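Local coordinates for protein fervidolysin (Fervidobacterium pennivorans, PDB 1R6V) that degrades keratin into peptides as a subtilisin-like serine protease, allowing its bacterium to grow on native feathers, at residues Arg334-Pro343 and Trp422-Val431. The protein carries 1 engineered substitution. Numbering follows the deposited sequence.
Sequences RSDGVSVGAP and WDHDTGYGLV
G341 is held through both its N and its O by 422-431: its N donates to G429 O at 2.9 Å (172°), and its O accepts from V431 N, nearly along the C=O axis. A single bridge thus pairs G341 with L430. S339 O receives Y428 N at 2.9 Å, an almost straight bond (169°) whose donor is tilted out of the carbonyl plane, while CD1 of the Y428 ring meets the same oxygen edge-on. At the far end, S335 N bonds to H424 O. Nearby, R334 NE forms a long salt bridge with D425 OD2 (3.7 Å), a matter of charge alone since no N-H points at the oxygen. G427, with positive phi in the type II' turn T426-G429, brings its CA against V338 O at 3.3 Å, where a side chain would clash with the carbonyls of V338 and S339. With CG anti to the carbonyl carbon (chi1 -70°), the H424 ring lies against D336, whose CB sits over one face, 3.8 Å from the centroid, in a CH-pi contact. With an alanine in place of H424, D336 CB would probably lose the ring face it rests on, opening a gap there, although the CB contact with the extended R334 chain would remain. The W422 ring edge meets D336 O through CZ2 at 3.5 Å. Toward P343, V431 packs on V340 and A342, A342 CB reaching V431 CG1 at 3.9 Å. On its other edge, strand 338-343 runs parallel to 314-322; 422-431, which leads into helix 433-438, thus borders the central mixed sheet of the subtilisin-like catalytic domain.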
ATOM      1  N   ARG A 334      10.912   4.818  13.735  1.00 38.89           N
ATOM      2  CA  ARG A 334      11.761   5.804  13.072  1.00 39.92           C
ATOM      3  C   ARG A 334      11.746   5.556  11.564  1.00 40.15           C
ATOM      4  O   ARG A 334      12.040   4.451  11.105  1.00 40.81           O
ATOM      5  CB  ARG A 334      13.197   5.702  13.610  1.00 40.64           C
ATOM      6  CG  ARG A 334      14.222   6.520  12.832  1.00 42.81           C
ATOM      7  CD  ARG A 334      15.619   6.459  13.456  1.00 43.94           C
ATOM      8  NE  ARG A 334      16.582   7.246  12.681  1.00 46.15           N
ATOM      9  CZ  ARG A 334      17.819   7.529  13.077  1.00 46.20           C
ATOM     10  NH1 ARG A 334      18.263   7.091  14.251  1.00 47.78           N
ATOM     11  NH2 ARG A 334      18.613   8.254  12.298  1.00 46.98           N
ATOM     12  N   SER A 335      11.406   6.588  10.800  1.00 39.45           N
ATOM     13  CA  SER A 335      11.345   6.474   9.348  1.00 39.41           C
ATOM     14  C   SER A 335      11.471   7.838   8.685  1.00 38.52           C
ATOM     15  O   SER A 335      10.992   8.846   9.204  1.00 38.47           O
ATOM     16  CB  SER A 335      10.033   5.805   8.926  1.00 39.58           C
ATOM     17  OG  SER A 335       8.911   6.463   9.493  1.00 43.58           O
ATOM     18  N   ASP A 336      12.132   7.872   7.538  1.00 37.47           N
ATOM     19  CA  ASP A 336      12.305   9.125   6.819  1.00 36.37           C
ATOM     20  C   ASP A 336      10.961   9.673   6.353  1.00 34.57           C
ATOM     21  O   ASP A 336      10.870  10.837   5.966  1.00 34.46           O
ATOM     22  CB  ASP A 336      13.186   8.914   5.596  1.00 38.67           C
ATOM     23  CG  ASP A 336      12.675   7.799   4.714  1.00 39.31           C
ATOM     24  OD1 ASP A 336      13.097   6.645   4.931  1.00 40.40           O
ATOM     25  OD2 ASP A 336      11.832   8.075   3.829  1.00 40.10           O
ATOM     26  N   GLY A 337       9.931   8.826   6.386  1.00 30.92           N
ATOM     27  CA  GLY A 337       8.608   9.235   5.943  1.00 27.14           C
ATOM     28  C   GLY A 337       7.807  10.049   6.946  1.00 24.27           C
ATOM     29  O   GLY A 337       6.762  10.595   6.595  1.00 23.80           O
ATOM     30  N   VAL A 338       8.283  10.150   8.185  1.00 22.09           N
ATOM     31  CA  VAL A 338       7.558  10.910   9.202  1.00 19.64           C
ATOM     32  C   VAL A 338       7.506  12.394   8.856  1.00 20.69           C
ATOM     33  O   VAL A 338       8.545  13.007   8.600  1.00 20.10           O
ATOM     34  CB  VAL A 338       8.214  10.756  10.601  1.00 21.88           C
ATOM     35  CG1 VAL A 338       7.513  11.643  11.617  1.00 20.03           C
ATOM     36  CG2 VAL A 338       8.161   9.306  11.038  1.00 22.60           C
ATOM     37  N   SER A 339       6.305  12.971   8.849  1.00 18.10           N
ATOM     38  CA  SER A 339       6.165  14.399   8.546  1.00 19.62           C
ATOM     39  C   SER A 339       6.317  15.242   9.808  1.00 16.96           C
ATOM     40  O   SER A 339       7.138  16.158   9.853  1.00 16.17           O
ATOM     41  CB  SER A 339       4.804  14.699   7.886  1.00 22.02           C
ATOM     42  OG  SER A 339       3.742  14.346   8.748  1.00 33.81           O
ATOM     43  N   VAL A 340       5.528  14.928  10.835  1.00 15.12           N
ATOM     44  CA  VAL A 340       5.570  15.668  12.092  1.00 13.28           C
ATOM     45  C   VAL A 340       5.239  14.746  13.270  1.00 15.52           C
ATOM     46  O   VAL A 340       4.795  13.609  13.087  1.00 12.63           O
ATOM     47  CB  VAL A 340       4.529  16.831  12.125  1.00 16.10           C
ATOM     48  CG1 VAL A 340       4.810  17.834  10.997  1.00 16.60           C
ATOM     49  CG2 VAL A 340       3.105  16.271  11.999  1.00 15.48           C
ATOM     50  N   GLY A 341       5.484  15.251  14.472  1.00 13.59           N
ATOM     51  CA  GLY A 341       5.147  14.494  15.661  1.00 13.51           C
ATOM     52  C   GLY A 341       4.064  15.268  16.395  1.00 13.26           C
ATOM     53  O   GLY A 341       3.851  16.464  16.149  1.00 12.73           O
ATOM     54  N   ALA A 342       3.356  14.597  17.295  1.00 11.56           N
ATOM     55  CA  ALA A 342       2.314  15.262  18.069  1.00 11.45           C
ATOM     56  C   ALA A 342       2.234  14.562  19.411  1.00 12.64           C
ATOM     57  O   ALA A 342       2.752  13.458  19.559  1.00 11.64           O
ATOM     58  CB  ALA A 342       0.938  15.179  17.344  1.00 12.52           C
ATOM     59  N   PRO A 343       1.565  15.189  20.396  1.00 13.81           N
ATOM     60  CA  PRO A 343       1.426  14.594  21.736  1.00 13.92           C
ATOM     61  C   PRO A 343       0.876  13.176  21.627  1.00 12.62           C
ATOM     62  O   PRO A 343      -0.151  12.962  20.990  1.00 12.82           O
ATOM     63  CB  PRO A 343       0.480  15.565  22.459  1.00 15.36           C
ATOM     64  CG  PRO A 343      -0.167  16.353  21.362  1.00 22.96           C
ATOM     65  CD  PRO A 343       0.890  16.495  20.322  1.00 14.37           C
ATOM     66  N   TRP A 422      15.174  18.709  10.918  1.00 28.95           N
ATOM     67  CA  TRP A 422      14.464  17.525  10.445  1.00 29.11           C
ATOM     68  C   TRP A 422      15.239  16.266  10.813  1.00 30.45           C
ATOM     69  O   TRP A 422      16.472  16.265  10.779  1.00 30.10           O
ATOM     70  CB  TRP A 422      14.319  17.555   8.929  1.00 28.89           C
ATOM     71  CG  TRP A 422      13.635  16.336   8.377  1.00 29.28           C
ATOM     72  CD1 TRP A 422      12.288  16.164   8.189  1.00 29.29           C
ATOM     73  CD2 TRP A 422      14.255  15.112   7.957  1.00 30.42           C
ATOM     74  NE1 TRP A 422      12.035  14.913   7.676  1.00 28.48           N
ATOM     75  CE2 TRP A 422      13.222  14.246   7.524  1.00 30.33           C
ATOM     76  CE3 TRP A 422      15.581  14.661   7.904  1.00 31.43           C
ATOM     77  CZ2 TRP A 422      13.472  12.958   7.046  1.00 30.65           C
ATOM     78  CZ3 TRP A 422      15.829  13.374   7.425  1.00 32.43           C
ATOM     79  CH2 TRP A 422      14.775  12.540   7.003  1.00 32.22           C
ATOM     80  N   ASP A 423      14.515  15.201  11.156  1.00 28.87           N
ATOM     81  CA  ASP A 423      15.121  13.914  11.491  1.00 30.20           C
ATOM     82  C   ASP A 423      14.123  12.771  11.273  1.00 29.02           C
ATOM     83  O   ASP A 423      12.929  13.015  11.135  1.00 26.28           O
ATOM     84  CB  ASP A 423      15.664  13.911  12.930  1.00 32.10           C
ATOM     85  CG  ASP A 423      14.604  14.207  13.975  1.00 35.17           C
ATOM     86  OD1 ASP A 423      13.579  13.487  14.003  1.00 36.77           O
ATOM     87  OD2 ASP A 423      14.807  15.152  14.776  1.00 35.54           O
ATOM     88  N   HIS A 424      14.623  11.535  11.217  1.00 28.92           N
ATOM     89  CA  HIS A 424      13.786  10.351  10.991  1.00 30.26           C
ATOM     90  C   HIS A 424      12.868   9.996  12.153  1.00 29.51           C
ATOM     91  O   HIS A 424      11.970   9.166  12.013  1.00 31.42           O
ATOM     92  CB  HIS A 424      14.654   9.116  10.700  1.00 33.62           C
ATOM     93  CG  HIS A 424      15.348   9.149   9.375  1.00 36.60           C
ATOM     94  ND1 HIS A 424      15.349   8.074   8.510  1.00 38.97           N
ATOM     95  CD2 HIS A 424      16.088  10.112   8.776  1.00 38.41           C
ATOM     96  CE1 HIS A 424      16.059   8.376   7.436  1.00 38.72           C
ATOM     97  NE2 HIS A 424      16.519   9.607   7.573  1.00 38.05           N
ATOM     98  N   ASP A 425      13.089  10.605  13.307  1.00 27.18           N
ATOM     99  CA  ASP A 425      12.268  10.281  14.465  1.00 27.09           C
ATOM    100  C   ASP A 425      10.960  11.066  14.527  1.00 23.99           C
ATOM    101  O   ASP A 425       9.880  10.493  14.713  1.00 21.50           O
ATOM    102  CB  ASP A 425      13.068  10.520  15.750  1.00 30.84           C
ATOM    103  CG  ASP A 425      14.144   9.480  15.965  1.00 34.74           C
ATOM    104  OD1 ASP A 425      14.946   9.630  16.911  1.00 39.22           O
ATOM    105  OD2 ASP A 425      14.183   8.504  15.189  1.00 37.84           O
ATOM    106  N   THR A 426      11.063  12.376  14.349  1.00 20.81           N
ATOM    107  CA  THR A 426       9.893  13.241  14.442  1.00 19.85           C
ATOM    108  C   THR A 426       9.672  14.124  13.229  1.00 17.45           C
ATOM    109  O   THR A 426       8.901  15.085  13.288  1.00 16.79           O
ATOM    110  CB  THR A 426      10.010  14.140  15.677  1.00 21.56           C
ATOM    111  OG1 THR A 426       8.866  15.008  15.767  1.00 25.19           O
ATOM    112  CG2 THR A 426      11.274  14.978  15.583  1.00 24.94           C
ATOM    113  N   GLY A 427      10.330  13.801  12.126  1.00 17.28           N
ATOM    114  CA  GLY A 427      10.160  14.621  10.938  1.00 17.44           C
ATOM    115  C   GLY A 427      10.596  16.047  11.215  1.00 17.16           C
ATOM    116  O   GLY A 427      11.658  16.270  11.798  1.00 17.53           O
ATOM    117  N   TYR A 428       9.778  17.022  10.825  1.00 17.99           N
ATOM    118  CA  TYR A 428      10.137  18.423  11.023  1.00 18.13           C
ATOM    119  C   TYR A 428       9.865  18.989  12.415  1.00 18.30           C
ATOM    120  O   TYR A 428      10.120  20.166  12.664  1.00 18.00           O
ATOM    121  CB  TYR A 428       9.463  19.285   9.948  1.00 19.23           C
ATOM    122  CG  TYR A 428       9.887  18.879   8.551  1.00 19.54           C
ATOM    123  CD1 TYR A 428       9.207  17.883   7.862  1.00 20.10           C
ATOM    124  CD2 TYR A 428      11.008  19.450   7.941  1.00 20.11           C
ATOM    125  CE1 TYR A 428       9.626  17.461   6.599  1.00 21.67           C
ATOM    126  CE2 TYR A 428      11.437  19.029   6.679  1.00 22.07           C
ATOM    127  CZ  TYR A 428      10.741  18.033   6.015  1.00 23.19           C
ATOM    128  OH  TYR A 428      11.158  17.597   4.777  1.00 22.41           O
ATOM    129  N   GLY A 429       9.349  18.156  13.317  1.00 17.77           N
ATOM    130  CA  GLY A 429       9.093  18.605  14.676  1.00 17.15           C
ATOM    131  C   GLY A 429       7.668  18.474  15.168  1.00 15.49           C
ATOM    132  O   GLY A 429       6.863  17.751  14.586  1.00 15.04           O
ATOM    133  N   LEU A 430       7.372  19.178  16.254  1.00 14.61           N
ATOM    134  CA  LEU A 430       6.058  19.188  16.879  1.00 14.53           C
ATOM    135  C   LEU A 430       5.055  19.984  16.051  1.00 14.65           C
ATOM    136  O   LEU A 430       5.297  21.144  15.718  1.00 13.79           O
ATOM    137  CB  LEU A 430       6.161  19.817  18.266  1.00 15.02           C
ATOM    138  CG  LEU A 430       4.858  20.185  18.975  1.00 13.80           C
ATOM    139  CD1 LEU A 430       4.066  18.899  19.309  1.00 14.39           C
ATOM    140  CD2 LEU A 430       5.180  20.964  20.264  1.00 15.48           C
ATOM    141  N   VAL A 431       3.913  19.375  15.735  1.00 14.46           N
ATOM    142  CA  VAL A 431       2.897  20.088  14.966  1.00 13.25           C
ATOM    143  C   VAL A 431       2.399  21.284  15.799  1.00 14.47           C
ATOM    144  O   VAL A 431       2.184  21.174  17.006  1.00 13.12           O
ATOM    145  CB  VAL A 431       1.705  19.136  14.602  1.00 13.11           C
ATOM    146  CG1 VAL A 431       0.941  18.734  15.860  1.00 14.27           C
ATOM    147  CG2 VAL A 431       0.774  19.814  13.588  1.00 14.23           C
TER